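Local structure of protein (lectin) (Hyacinthoides hispanica, 1B2P) at residues L23-G28 with L97-D102; V31-M36 with V43-N48; T54-L59 with T82-P87; G62-L67 with V74-E79; Q68-L73 with P87-A92. The protein is a mannose-specific bulb lectin that binds mannose, and probably recognises mannose-bearing glycans. All coordinates share one frame; numbering follows the deposited sequence.

Interaction 1 (L23-G28 with L97-D102); sequences LEILFG and LVLQPD. Unlike the reference sequence in segment 23-28: Phe27 (reference Tyr).
Two sheets of the beta-prism II fold meet where Leu23 and Ile25 of strand 22-27 pack on Leu97 and Leu99 of strand 95-99. The two backbones are not hydrogen-bonded to each other; side chains pack on side chains and on backbone carbonyls. Leu23 and Leu99 run antiparallel alongside each other, with Leu23 CB 3.9 Å from Leu99 CD2 and Leu23 CD1 3.6 Å from Leu97 CD2. Ile25 places CG1 between its backbone N and carbonyl carbon (chi1 60°). From there Ile25 CG1 rests 4.1 Å from Leu99 CG, and Ile25 CD1 goes on to Gln100 O at 3.3 Å. Phe27 replaces the tyrosine of the reference sequence. Phe27 CD1 approaches Pro101 O at 4.0 Å. Gln100 NE2 makes a weak but nearly straight hydrogen bond to Asp102 OD1 (3.3 Å, 169°). Gln100 OE1 is bonded to the hydroxyl of Tyr108, and Asp102 OD1 also bonds Asn104 N. Leu23, Leu97 and Leu99 thus lie in the prism interior, while the contact opens to the surface at Phe27 and Pro101. Beside it, Gln100, Asp102, Asn104, Val106 and Tyr108 match the QxDxNxVxY mannose-binding motif of monocot lectins, a probable sugar site.

Interaction 2 (V31-M36 with V43-N48); sequences VYRFIM and VLYDNN
Arg33 reaches across its beta hairpin to Tyr45 and Asn47, on one of the four-stranded sheets of the beta-prism II fold. Its CB leaves the strand on the face that also carries Ile35, Val43 and Tyr45. CG lies beside Glu24 of the preceding strand. CD continues the extended start of the chain, which then bends at chi3 (-67°) and turns NE toward the open end of the hairpin, where Asn47 lies. Arg33 NE donates to water 1 at 2.7 Å. Arg33 NH2 donates to Asn47 O at 3.2 Å in a nearly straight bond, and this acceptor lies in the guanidinium plane. The same Arg33 NH2 sits over one face of the Tyr45 ring, 3.7 Å from Tyr45 CG, with the two planes only 23° apart. The edge of that ring takes Ile35 CG2, 3.5 Å from Tyr45 CE2. Tyr45 OH bonds Gln37. Gln37, Val43 and Tyr45 fit the family's QxDxNxVxY mannose-binding pattern, so this hairpin probably borders a sugar site.

The backbones pair antiparallel, with reciprocal bonds at Arg33 with Tyr45 and at Ile35 with Val43. On the other face Tyr32 and Asp46 run side by side. Asp46 CG comes 3.6 Å from Tyr32 CE1 at the ring edge, with the carboxylate turned 80° from the ring. His30 and Arg103 hold the two carboxylate oxygens, and water 2 links Asp46 OD2 to Tyr32 OH. Water 1 donates to both Val31 O and Asn47 O, and Val31 O also accepts from Asn47 N at 2.8 Å.

Interaction 3 (T54-L59 with T82-P87); sequences TNTGGL and TVWQSP
Thr54 lays its methyl group over the indole of Trp84. Thr54 CG2 stands 3.7 Å from the centroid of the six-membered ring of Trp84 and 19° off the ring normal, a CH-pi contact. Thr54 CB covers the five-membered part, 3.8 Å from Trp84 CG. Ser86 N lies over the opposite face of the indole, toward the rim, so the ring is held between a methyl group and its own chain. Trp84 CG is anti to the backbone N (chi1 -177°), which swings the ring out to meet the threonine.

The rotation of Thr54 is fixed from its polar side. Thr54 OG1 donates to Thr56 OG1 at 2.7 Å and is also bonded to Leu42 N. Thr56 OG1 bonds Cys40 O in turn. Both hydroxyls are therefore taken up by each other and by the 40-42 region of the neighbouring hairpin, and the methyl groups face strand 82-85. Thr56 CG2 touches Trp84 CB at 3.8 Å, with the two side chains crossing at about a right angle. Val83 packs against Thr56 with CG2, while Val83 CG1 meets Leu59 CB at 4.1 Å.

A type II turn from Thr56 to Leu59 brings the leucine round to Val83, closed by Leu59 N to Thr56 O at 3.1 Å. Val83 and Trp84 both face Val75, which makes a classic beta bulge. Such a bulge lets two successive residues point toward the same loop. The contact is a loop packed on the outermost strand of a four-stranded sheet, within the beta-prism II fold.

Interaction 4 (G62-L67 with V74-E79); sequences GCRAVL and VVITNE
The guanidinium of Arg64 lies with one face on Ile76. Ile76 CB sits 4.0 Å above the Arg64 plane, over its centre, and Ile76 CG2 comes 3.6 Å from Arg64 NH2. Arg64 NH1 reaches Thr77 O at 3.3 Å, but the bond is bent to 125° and weak. The side chain of Arg64 starts from a chi1 of 62°, with CG flanked by both backbone neighbours of CA. It then runs extended to NE, which lays the charged group across the neighbouring strand. The aliphatic row continues along this face from Ile76 to Val66, though the placement of the Val66 methyl CG2 is doubtful.

These residues belong to an antiparallel hairpin, the central pair of a four-stranded sheet in the beta-prism II fold. Arg64 pairs with Ile76 and Val66 with Val74, each through two backbone bonds. Ile76 N to Arg64 O, at 2.8 Å and 169°, runs nearly along the carbonyl axis. Between these pairs Ala65 and Val75 form a non-hydrogen-bonded pair, with their side chains on the other face, where Met36 of another sheet packs on both.

Cys63 lies just before strand 64-67 and forms the disulfide with Cys40, which ties this hairpin to the turn of the 30-46 hairpin in another sheet. Cys63 CB touches Val75 CG1 at 4.0 Å. Cys63 SG lies 3.9 Å from Thr77 CG2. Thr77 OG1 accepts from Glu79 N at 3.2 Å in an ST turn, and a second bond comes to the same oxygen from Val81 N. Near the open end of the hairpin, Asn78 CB rests against Gly62 O.

Interaction 5 (Q68-L73 with P87-A92); sequences QPDGVL and PVAGKA
Asp70 and Gly90 meet through their backbones, where a tight turn lies against an extended loop. Residues 68-71 form a type I turn, closed by Gly71 N to Gln68 O at 2.9 Å. Gln68 N to Val72 O braces the base of the turn. Residues 88-92 run past it in a mostly extended form. One direct bond spans the two segments, Gly90 N to Asp70 O, short and nearly straight at 2.7 Å and 171°. On one side of it Ala92 CA makes a CA-H...O contact with Pro69 O at 3.3 Å. On the other side water 3 donates to both Gly71 O and Val88 O, at 2.8 and 2.7 Å. It bridges two carbonyls that could not bond each other.

Few side-chain atoms touch across the segments. Asp70 keeps its carboxylate near its own turn. A chi1 of 55° folds the carboxylate back over the main chain, and Asp70 OD1 accepts a weak bond from Val72 N. Asp70 OD2 lies 3.9 Å from Ala89 CB. Val72 CG2 touches the same Ala89 CB at 3.7 Å and so supplies the one apolar pair of the contact. Pro87 and Val88 pack on Trp113 and Leu112 of the second subunit. The loop 87-92 of this beta-prism II domain thus starts at the subunit interface and then runs along the turn.

Main-chain atoms and one water make the polar contacts across the segments. The fit therefore probably depends more on the path of the two loops than on side-chain chemistry.

Interactions 2 and 4 are hairpins in two different sheets, held by paired backbone bonds. In each an arginine lies across the neighbouring strand. Interaction 4 is buried, while interactions 1, 2 and 3 are partly buried. Met36 of interaction 2 packs on Cys63, Ala65 and Val75 of interaction 4 and so joins those sheets. Interactions 1 and 3 link separate parts of the fold by apolar packing, with no hydrogen bonds between their segments. Interaction 1 shares a sheet with 2, and 3 shares one with 4. Interaction 5 lies nearer the surface and relies on backbone and water. It shares Pro87 with interaction 3, and Leu73 reaches inward to Leu97 of interaction 1.

Interaction 1 (L23-G28 with L97-D102)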
# COMPACT_ATOMS: atom_id res chain seq x y z
N LEU A 23 5.72 12.88 -1.01
CA LEU A 23 5.63 11.62 -1.78
C LEU A 23 6.64 10.70 -1.18
O LEU A 23 7.70 11.13 -0.71
CB LEU A 23 6.05 11.88 -3.22
CG LEU A 23 5.25 12.96 -3.97
CD1 LEU A 23 5.61 13.04 -5.44
CD2 LEU A 23 3.73 12.70 -3.87
N GLU A 24 6.39 9.39 -1.24
CA GLU A 24 7.34 8.45 -0.61
C GLU A 24 7.26 7.13 -1.35
O GLU A 24 6.12 6.60 -1.47
CB GLU A 24 7.07 8.23 0.85
CG GLU A 24 7.88 7.16 1.55
CD GLU A 24 7.49 7.04 3.00
OE1 GLU A 24 6.45 6.37 3.26
OE2 GLU A 24 8.10 7.71 3.81
N ILE A 25 8.43 6.57 -1.70
CA ILE A 25 8.38 5.18 -2.12
C ILE A 25 9.61 4.47 -1.51
O ILE A 25 10.52 5.13 -1.00
CB ILE A 25 8.58 5.12 -3.61
CG1 ILE A 25 9.88 5.69 -4.15
CG2 ILE A 25 7.37 5.79 -4.34
CD1 ILE A 25 10.11 5.44 -5.63
N LEU A 26 9.63 3.13 -1.68
CA LEU A 26 10.77 2.37 -1.16
C LEU A 26 11.58 1.77 -2.31
O LEU A 26 10.98 1.35 -3.31
CB LEU A 26 10.15 1.21 -0.34
CG LEU A 26 9.96 1.29 1.14
CD1 LEU A 26 9.28 2.60 1.49
CD2 LEU A 26 9.22 0.01 1.63
N PHE A 27 12.90 1.70 -2.14
CA PHE A 27 13.70 0.95 -3.15
C PHE A 27 14.59 0.10 -2.29
O PHE A 27 15.50 0.65 -1.64
CB PHE A 27 14.58 1.90 -3.98
CG PHE A 27 15.67 1.17 -4.75
CD1 PHE A 27 15.32 0.41 -5.84
CD2 PHE A 27 16.99 1.31 -4.37
CE1 PHE A 27 16.31 -0.28 -6.54
CE2 PHE A 27 17.99 0.63 -5.06
CZ PHE A 27 17.62 -0.15 -6.15
N GLY A 28 14.24 -1.22 -2.13
CA GLY A 28 15.07 -1.94 -1.16
C GLY A 28 14.91 -1.49 0.23
O GLY A 28 13.78 -1.41 0.68
N LEU A 97 3.73 14.78 -11.88
CA LEU A 97 5.10 14.68 -11.33
C LEU A 97 5.21 13.36 -10.65
O LEU A 97 4.38 12.93 -9.86
CB LEU A 97 5.32 15.88 -10.37
CG LEU A 97 6.67 15.78 -9.60
CD1 LEU A 97 7.06 17.24 -9.19
CD2 LEU A 97 6.50 14.93 -8.33
N VAL A 98 6.30 12.56 -10.94
CA VAL A 98 6.38 11.24 -10.35
C VAL A 98 7.73 11.07 -9.59
O VAL A 98 8.73 11.46 -10.23
CB VAL A 98 6.41 10.17 -11.51
CG1 VAL A 98 6.41 8.76 -10.96
CG2 VAL A 98 5.18 10.43 -12.46
N LEU A 99 7.64 10.55 -8.40
CA LEU A 99 8.90 10.11 -7.70
C LEU A 99 9.03 8.65 -8.14
O LEU A 99 8.26 7.77 -7.83
CB LEU A 99 8.57 10.20 -6.18
CG LEU A 99 9.71 9.60 -5.30
CD1 LEU A 99 11.03 10.31 -5.59
CD2 LEU A 99 9.31 9.77 -3.82
N GLN A 100 10.20 8.44 -8.83
CA GLN A 100 10.38 7.11 -9.55
C GLN A 100 11.29 6.20 -8.83
O GLN A 100 12.14 6.62 -8.00
CB GLN A 100 11.11 7.42 -10.86
CG GLN A 100 10.23 8.39 -11.71
CD GLN A 100 10.69 8.57 -13.09
OE1 GLN A 100 9.91 8.99 -13.97
NE2 GLN A 100 11.99 8.41 -13.47
N PRO A 101 11.20 4.87 -9.09
CA PRO A 101 12.04 3.93 -8.37
C PRO A 101 13.50 4.21 -8.69
O PRO A 101 14.29 3.77 -7.81
CB PRO A 101 11.68 2.59 -9.10
CG PRO A 101 10.17 2.81 -9.39
CD PRO A 101 10.08 4.24 -9.88
N ASP A 102 13.87 4.83 -9.76
CA ASP A 102 15.30 5.07 -10.00
C ASP A 102 15.78 6.33 -9.25
O ASP A 102 16.92 6.69 -9.47
CB ASP A 102 15.61 5.15 -11.49
CG ASP A 102 15.15 6.28 -12.28
OD1 ASP A 102 14.42 7.14 -11.65
OD2 ASP A 102 15.36 6.48 -13.49

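Interaction 2 (V31-M36 with V43-N48)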
# COMPACT_ATOMS: atom_id res chain seq x y z
N VAL A 31 14.34 4.60 1.68
CA VAL A 31 13.07 5.32 1.61
C VAL A 31 13.38 6.59 0.82
O VAL A 31 14.18 7.40 1.34
CB VAL A 31 12.53 5.53 3.01
CG1 VAL A 31 11.26 6.37 3.06
CG2 VAL A 31 12.23 4.16 3.68
N TYR A 32 12.59 6.86 -0.21
CA TYR A 32 12.85 8.12 -0.99
C TYR A 32 11.68 9.00 -0.61
O TYR A 32 10.57 8.51 -0.61
CB TYR A 32 12.84 7.86 -2.46
CG TYR A 32 13.98 7.00 -2.95
CD1 TYR A 32 15.19 6.93 -2.26
CD2 TYR A 32 13.82 6.36 -4.15
CE1 TYR A 32 16.17 6.10 -2.80
CE2 TYR A 32 14.85 5.57 -4.73
CZ TYR A 32 15.99 5.47 -3.98
OH TYR A 32 17.05 4.72 -4.53
N ARG A 33 11.93 10.23 -0.12
CA ARG A 33 10.79 11.06 0.26
C ARG A 33 11.01 12.39 -0.40
O ARG A 33 12.08 13.00 -0.37
CB ARG A 33 10.77 11.34 1.80
CG ARG A 33 10.31 10.13 2.59
CD ARG A 33 10.33 10.59 4.12
NE ARG A 33 11.77 10.80 4.46
CZ ARG A 33 12.29 11.68 5.32
NH1 ARG A 33 11.44 12.47 5.99
NH2 ARG A 33 13.61 11.79 5.53
N PHE A 34 9.93 12.94 -0.97
CA PHE A 34 10.04 14.26 -1.61
C PHE A 34 9.07 15.08 -0.78
O PHE A 34 7.85 14.91 -0.82
CB PHE A 34 9.45 14.22 -3.03
CG PHE A 34 9.66 15.42 -3.91
CD1 PHE A 34 10.96 15.95 -4.13
CD2 PHE A 34 8.56 16.00 -4.50
CE1 PHE A 34 11.05 17.02 -4.98
CE2 PHE A 34 8.68 17.12 -5.35
CZ PHE A 34 9.93 17.60 -5.58
N ILE A 35 9.60 15.98 0.13
CA ILE A 35 8.75 16.57 1.15
C ILE A 35 8.76 18.13 1.13
O ILE A 35 9.77 18.70 0.90
CB ILE A 35 9.24 16.08 2.54
CG1 ILE A 35 8.48 16.72 3.71
CG2 ILE A 35 10.77 16.19 2.67
CD1 ILE A 35 8.65 15.84 4.94
N MET A 36 7.53 18.62 1.32
CA MET A 36 7.38 20.10 1.46
C MET A 36 7.58 20.40 2.95
O MET A 36 6.66 20.08 3.70
CB MET A 36 6.01 20.50 0.93
CG MET A 36 5.67 22.02 1.06
SD MET A 36 6.51 23.05 -0.14
CE MET A 36 8.00 23.53 0.80
N VAL A 43 12.31 19.21 -0.53
CA VAL A 43 13.57 18.43 -0.47
C VAL A 43 13.35 16.97 -0.91
O VAL A 43 12.36 16.42 -0.43
CB VAL A 43 14.16 18.39 0.98
CG1 VAL A 43 15.53 17.75 0.97
CG2 VAL A 43 14.17 19.90 1.49
N LEU A 44 14.30 16.41 -1.64
CA LEU A 44 14.28 14.93 -1.89
C LEU A 44 15.35 14.29 -0.97
O LEU A 44 16.50 14.69 -1.03
CB LEU A 44 14.67 14.70 -3.32
CG LEU A 44 14.82 13.22 -3.78
CD1 LEU A 44 13.43 12.56 -3.72
CD2 LEU A 44 15.36 13.26 -5.19
N TYR A 45 14.89 13.38 -0.16
CA TYR A 45 15.74 12.65 0.77
C TYR A 45 15.90 11.20 0.27
O TYR A 45 15.01 10.59 -0.29
CB TYR A 45 15.11 12.52 2.12
CG TYR A 45 15.23 13.84 2.90
CD1 TYR A 45 16.40 14.13 3.60
CD2 TYR A 45 14.18 14.74 2.89
CE1 TYR A 45 16.40 15.33 4.33
CE2 TYR A 45 14.16 15.96 3.58
CZ TYR A 45 15.35 16.18 4.32
OH TYR A 45 15.46 17.38 4.96
N ASP A 46 17.13 10.69 0.45
CA ASP A 46 17.32 9.21 0.32
C ASP A 46 17.56 8.77 1.72
O ASP A 46 18.62 9.18 2.28
CB ASP A 46 18.50 8.96 -0.63
CG ASP A 46 18.87 7.46 -0.79
OD1 ASP A 46 18.46 6.71 0.07
OD2 ASP A 46 19.52 7.26 -1.83
N ASN A 47 16.71 8.09 2.43
CA ASN A 47 16.82 7.93 3.87
C ASN A 47 16.88 9.26 4.58
O ASN A 47 16.04 10.12 4.32
CB ASN A 47 17.99 6.96 4.16
CG ASN A 47 17.63 5.54 3.75
OD1 ASN A 47 18.60 4.79 3.55
ND2 ASN A 47 16.38 5.16 3.77
N ASN A 48 17.95 9.46 5.43
CA ASN A 48 17.97 10.78 6.04
C ASN A 48 18.89 11.73 5.31
O ASN A 48 19.08 12.80 5.90
CB ASN A 48 18.30 10.68 7.53
CG ASN A 48 17.15 10.00 8.27
OD1 ASN A 48 17.47 8.92 8.74
ND2 ASN A 48 15.94 10.52 8.33
O HOH W 1 13.69 9.53 3.08
O HOH W 2 19.50 5.04 -3.15

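Interaction 3 (T54-L59 with T82-P87)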
# COMPACT_ATOMS: atom_id res chain seq x y z
N THR A 54 14.95 22.70 -3.38
CA THR A 54 14.76 23.97 -4.05
C THR A 54 15.61 25.09 -3.33
O THR A 54 15.82 26.08 -4.05
CB THR A 54 13.26 24.42 -3.84
OG1 THR A 54 12.85 24.30 -2.53
CG2 THR A 54 12.37 23.43 -4.69
N ASN A 55 16.16 24.75 -2.21
CA ASN A 55 17.00 25.74 -1.47
C ASN A 55 16.23 26.99 -1.13
O ASN A 55 16.74 28.12 -1.31
CB ASN A 55 18.21 26.12 -2.37
CG ASN A 55 19.12 24.90 -2.53
OD1 ASN A 55 19.59 24.66 -3.67
ND2 ASN A 55 19.32 24.26 -1.40
N THR A 56 15.02 26.80 -0.62
CA THR A 56 14.13 27.90 -0.34
C THR A 56 13.89 27.97 1.16
O THR A 56 12.85 28.51 1.60
CB THR A 56 12.83 27.85 -1.20
OG1 THR A 56 12.30 26.48 -1.07
CG2 THR A 56 13.16 28.25 -2.58
N GLY A 57 14.68 27.26 2.01
CA GLY A 57 14.39 27.24 3.45
C GLY A 57 14.49 28.71 4.06
O GLY A 57 15.28 29.47 3.53
N GLY A 58 13.51 29.01 4.86
CA GLY A 58 13.45 30.35 5.51
C GLY A 58 12.82 31.38 4.60
O GLY A 58 12.65 32.51 5.10
N LEU A 59 12.47 31.09 3.33
CA LEU A 59 11.96 32.16 2.46
C LEU A 59 10.49 32.47 2.62
O LEU A 59 9.95 33.39 1.97
CB LEU A 59 12.26 31.93 0.99
CG LEU A 59 13.78 31.87 0.67
CD1 LEU A 59 13.99 31.72 -0.83
CD2 LEU A 59 14.48 33.21 1.09
N THR A 82 5.38 33.40 -4.85
CA THR A 82 6.06 32.20 -5.41
C THR A 82 7.55 32.37 -5.10
O THR A 82 8.22 33.32 -5.51
CB THR A 82 5.84 32.13 -6.92
OG1 THR A 82 4.40 31.96 -7.09
CG2 THR A 82 6.60 30.99 -7.58
N VAL A 83 8.17 31.40 -4.44
CA VAL A 83 9.54 31.48 -4.10
C VAL A 83 10.47 30.57 -4.89
O VAL A 83 11.67 30.71 -5.00
CB VAL A 83 9.81 31.21 -2.63
CG1 VAL A 83 9.16 32.28 -1.74
CG2 VAL A 83 9.31 29.82 -2.14
N TRP A 84 9.80 29.70 -5.79
CA TRP A 84 10.64 28.86 -6.61
C TRP A 84 9.76 28.29 -7.78
O TRP A 84 8.63 28.07 -7.40
CB TRP A 84 11.23 27.65 -5.85
CG TRP A 84 12.17 26.80 -6.65
CD1 TRP A 84 13.55 26.93 -6.79
CD2 TRP A 84 11.83 25.62 -7.43
NE1 TRP A 84 14.00 25.95 -7.62
CE2 TRP A 84 13.00 25.13 -8.03
CE3 TRP A 84 10.60 24.97 -7.57
CZ2 TRP A 84 13.01 23.99 -8.86
CZ3 TRP A 84 10.62 23.82 -8.41
CH2 TRP A 84 11.80 23.35 -9.01
N GLN A 85 10.35 28.17 -8.93
CA GLN A 85 9.57 27.44 -9.97
C GLN A 85 10.51 26.65 -10.80
O GLN A 85 11.66 27.10 -11.05
CB GLN A 85 8.78 28.48 -10.79
CG GLN A 85 9.63 29.49 -11.53
CD GLN A 85 8.65 30.55 -12.09
OE1 GLN A 85 7.90 31.21 -11.36
NE2 GLN A 85 8.63 30.61 -13.40
N SER A 86 10.01 25.53 -11.33
CA SER A 86 10.93 24.79 -12.24
C SER A 86 11.01 25.64 -13.46
O SER A 86 10.22 26.40 -13.98
CB SER A 86 10.34 23.34 -12.43
OG SER A 86 9.03 23.47 -13.01
N PRO A 87 12.09 25.40 -14.29
CA PRO A 87 12.47 26.34 -15.31
C PRO A 87 11.90 26.12 -16.65
O PRO A 87 12.30 26.87 -17.57
CB PRO A 87 14.01 26.03 -15.38
CG PRO A 87 14.16 24.61 -15.01
CD PRO A 87 13.14 24.40 -13.92

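Interaction 4 (G62-L67 with V74-E79)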
# COMPACT_ATOMS: atom_id res chain seq x y z
N GLY A 62 4.41 28.44 5.83
CA GLY A 62 3.09 27.80 5.44
C GLY A 62 3.08 27.52 3.91
O GLY A 62 2.13 27.75 3.16
N CYS A 63 4.23 27.02 3.44
CA CYS A 63 4.41 26.88 1.99
C CYS A 63 3.69 25.56 1.46
O CYS A 63 3.48 24.64 2.20
CB CYS A 63 5.93 26.78 1.54
SG CYS A 63 6.67 28.40 2.18
N ARG A 64 3.46 25.73 0.18
CA ARG A 64 2.87 24.49 -0.54
C ARG A 64 3.53 24.35 -1.85
O ARG A 64 4.04 25.31 -2.43
CB ARG A 64 1.36 24.71 -0.72
CG ARG A 64 1.02 25.91 -1.57
CD ARG A 64 -0.54 26.15 -1.54
NE ARG A 64 -0.96 27.17 -2.49
CZ ARG A 64 -0.92 28.50 -2.16
NH1 ARG A 64 -0.42 28.91 -0.99
NH2 ARG A 64 -1.35 29.35 -3.08
N ALA A 65 3.52 23.08 -2.37
CA ALA A 65 3.98 22.89 -3.74
C ALA A 65 2.75 22.46 -4.64
O ALA A 65 2.03 21.62 -4.12
CB ALA A 65 5.07 21.80 -3.70
N VAL A 66 2.82 23.12 -5.79
CA VAL A 66 1.68 22.77 -6.71
C VAL A 66 2.29 22.59 -8.05
O VAL A 66 3.28 23.20 -8.46
CB VAL A 66 0.66 23.90 -6.69
CG1 VAL A 66 0.21 24.06 -5.24
CG2 VAL A 66 1.28 25.17 -7.15
N LEU A 67 1.61 21.75 -8.91
CA LEU A 67 2.04 21.58 -10.28
C LEU A 67 1.05 22.29 -11.17
O LEU A 67 -0.14 22.00 -11.09
CB LEU A 67 2.09 20.04 -10.54
CG LEU A 67 2.59 19.80 -11.96
CD1 LEU A 67 4.04 20.21 -12.29
CD2 LEU A 67 2.50 18.26 -12.18
N VAL A 74 5.72 24.66 -8.60
CA VAL A 74 6.08 25.98 -7.93
C VAL A 74 5.92 25.68 -6.49
O VAL A 74 5.32 24.82 -5.90
CB VAL A 74 5.09 27.10 -8.24
CG1 VAL A 74 5.22 27.45 -9.71
CG2 VAL A 74 3.66 26.66 -7.95
N VAL A 75 6.68 26.49 -5.62
CA VAL A 75 6.51 26.53 -4.20
C VAL A 75 6.00 28.01 -3.82
O VAL A 75 6.61 28.90 -4.37
CB VAL A 75 7.90 26.33 -3.52
CG1 VAL A 75 7.79 26.48 -2.02
CG2 VAL A 75 8.49 24.95 -3.87
N ILE A 76 4.90 27.93 -3.15
CA ILE A 76 4.18 29.23 -2.95
C ILE A 76 3.97 29.39 -1.47
O ILE A 76 3.66 28.48 -0.72
CB ILE A 76 2.78 29.16 -3.61
CG1 ILE A 76 2.87 28.91 -5.09
CG2 ILE A 76 2.07 30.51 -3.28
CD1 ILE A 76 1.48 28.68 -5.73
N THR A 77 4.17 30.63 -0.90
CA THR A 77 3.97 30.75 0.54
C THR A 77 2.53 31.02 0.97
O THR A 77 1.73 31.23 0.08
CB THR A 77 4.81 31.99 1.05
OG1 THR A 77 4.16 33.17 0.54
CG2 THR A 77 6.22 31.94 0.49
N ASN A 78 2.30 31.13 2.25
CA ASN A 78 0.90 31.40 2.69
C ASN A 78 0.53 32.85 2.46
O ASN A 78 -0.65 33.16 2.70
CB ASN A 78 0.65 31.07 4.16
CG ASN A 78 1.55 31.78 5.18
OD1 ASN A 78 1.61 31.34 6.34
ND2 ASN A 78 2.24 32.79 4.77
N GLU A 79 1.36 33.70 1.90
CA GLU A 79 0.99 35.00 1.37
C GLU A 79 0.95 35.05 -0.13
O GLU A 79 0.96 36.07 -0.82
CB GLU A 79 1.97 36.09 1.89
CG GLU A 79 2.11 36.15 3.40
CD GLU A 79 0.89 36.81 4.03
OE1 GLU A 79 0.29 37.70 3.38
OE2 GLU A 79 0.49 36.41 5.14

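Interaction 5 (Q68-L73 with P87-A92)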
# COMPACT_ATOMS: atom_id res chain seq x y z
N GLN A 68 1.52 23.37 -11.80
CA GLN A 68 0.56 24.22 -12.54
C GLN A 68 0.14 23.56 -13.83
O GLN A 68 0.75 22.57 -14.33
CB GLN A 68 1.23 25.51 -12.97
CG GLN A 68 1.67 26.20 -11.66
CD GLN A 68 2.12 27.61 -11.78
OE1 GLN A 68 2.84 27.87 -12.75
NE2 GLN A 68 1.70 28.39 -10.76
N PRO A 69 -0.86 24.14 -14.55
CA PRO A 69 -1.39 23.40 -15.70
C PRO A 69 -0.46 23.54 -16.90
O PRO A 69 -0.86 22.92 -17.93
CB PRO A 69 -2.70 24.17 -16.06
CG PRO A 69 -2.99 24.92 -14.81
CD PRO A 69 -1.83 25.08 -13.91
N ASP A 70 0.66 24.20 -16.81
CA ASP A 70 1.61 24.20 -17.94
C ASP A 70 2.81 23.33 -17.51
O ASP A 70 3.87 23.58 -18.18
CB ASP A 70 2.07 25.62 -18.21
CG ASP A 70 2.65 26.41 -17.08
OD1 ASP A 70 2.66 25.99 -15.94
OD2 ASP A 70 3.10 27.59 -17.25
N GLY A 71 2.73 22.59 -16.43
CA GLY A 71 3.81 21.60 -16.14
C GLY A 71 4.88 22.26 -15.24
O GLY A 71 5.91 21.61 -15.03
N VAL A 72 4.72 23.50 -14.83
CA VAL A 72 5.75 24.12 -13.93
C VAL A 72 5.47 23.81 -12.54
O VAL A 72 4.31 24.01 -12.01
CB VAL A 72 5.73 25.65 -14.12
CG1 VAL A 72 6.62 26.37 -13.09
CG2 VAL A 72 6.05 25.95 -15.57
N LEU A 73 6.39 23.28 -11.76
CA LEU A 73 6.21 23.04 -10.35
C LEU A 73 6.60 24.29 -9.56
O LEU A 73 7.59 24.91 -9.94
CB LEU A 73 7.21 21.93 -9.93
CG LEU A 73 7.29 21.58 -8.46
CD1 LEU A 73 5.98 20.97 -7.98
CD2 LEU A 73 8.46 20.58 -8.25
N PRO A 87 12.09 25.40 -14.29
CA PRO A 87 12.47 26.34 -15.31
C PRO A 87 11.90 26.12 -16.65
O PRO A 87 12.30 26.87 -17.57
CB PRO A 87 14.01 26.03 -15.38
CG PRO A 87 14.16 24.61 -15.01
CD PRO A 87 13.14 24.40 -13.92
N VAL A 88 11.10 25.08 -16.95
CA VAL A 88 10.58 24.84 -18.27
C VAL A 88 9.09 24.63 -18.19
O VAL A 88 8.58 23.94 -17.34
CB VAL A 88 11.23 23.65 -19.01
CG1 VAL A 88 11.60 22.65 -18.01
CG2 VAL A 88 10.53 22.92 -20.16
N ALA A 89 8.45 25.32 -19.14
CA ALA A 89 7.00 25.23 -19.18
C ALA A 89 6.54 24.55 -20.46
O ALA A 89 7.26 24.62 -21.50
CB ALA A 89 6.29 26.61 -19.19
N GLY A 90 5.38 23.91 -20.44
CA GLY A 90 4.78 23.39 -21.65
C GLY A 90 3.39 23.99 -21.94
O GLY A 90 3.01 24.96 -21.24
N LYS A 91 2.72 23.44 -22.97
CA LYS A 91 1.39 24.01 -23.25
C LYS A 91 0.43 23.67 -22.10
O LYS A 91 0.63 22.71 -21.31
CB LYS A 91 0.73 23.47 -24.52
CG LYS A 91 0.69 21.96 -24.59
CD LYS A 91 0.25 21.54 -26.04
CE LYS A 91 -0.67 20.34 -25.87
NZ LYS A 91 -1.51 20.06 -27.08
N ALA A 92 -0.63 24.50 -21.97
CA ALA A 92 -1.63 24.15 -20.93
C ALA A 92 -2.27 22.78 -21.22
O ALA A 92 -2.66 22.43 -22.34
CB ALA A 92 -2.75 25.21 -20.99
O HOH W 3 8.66 22.15 -15.34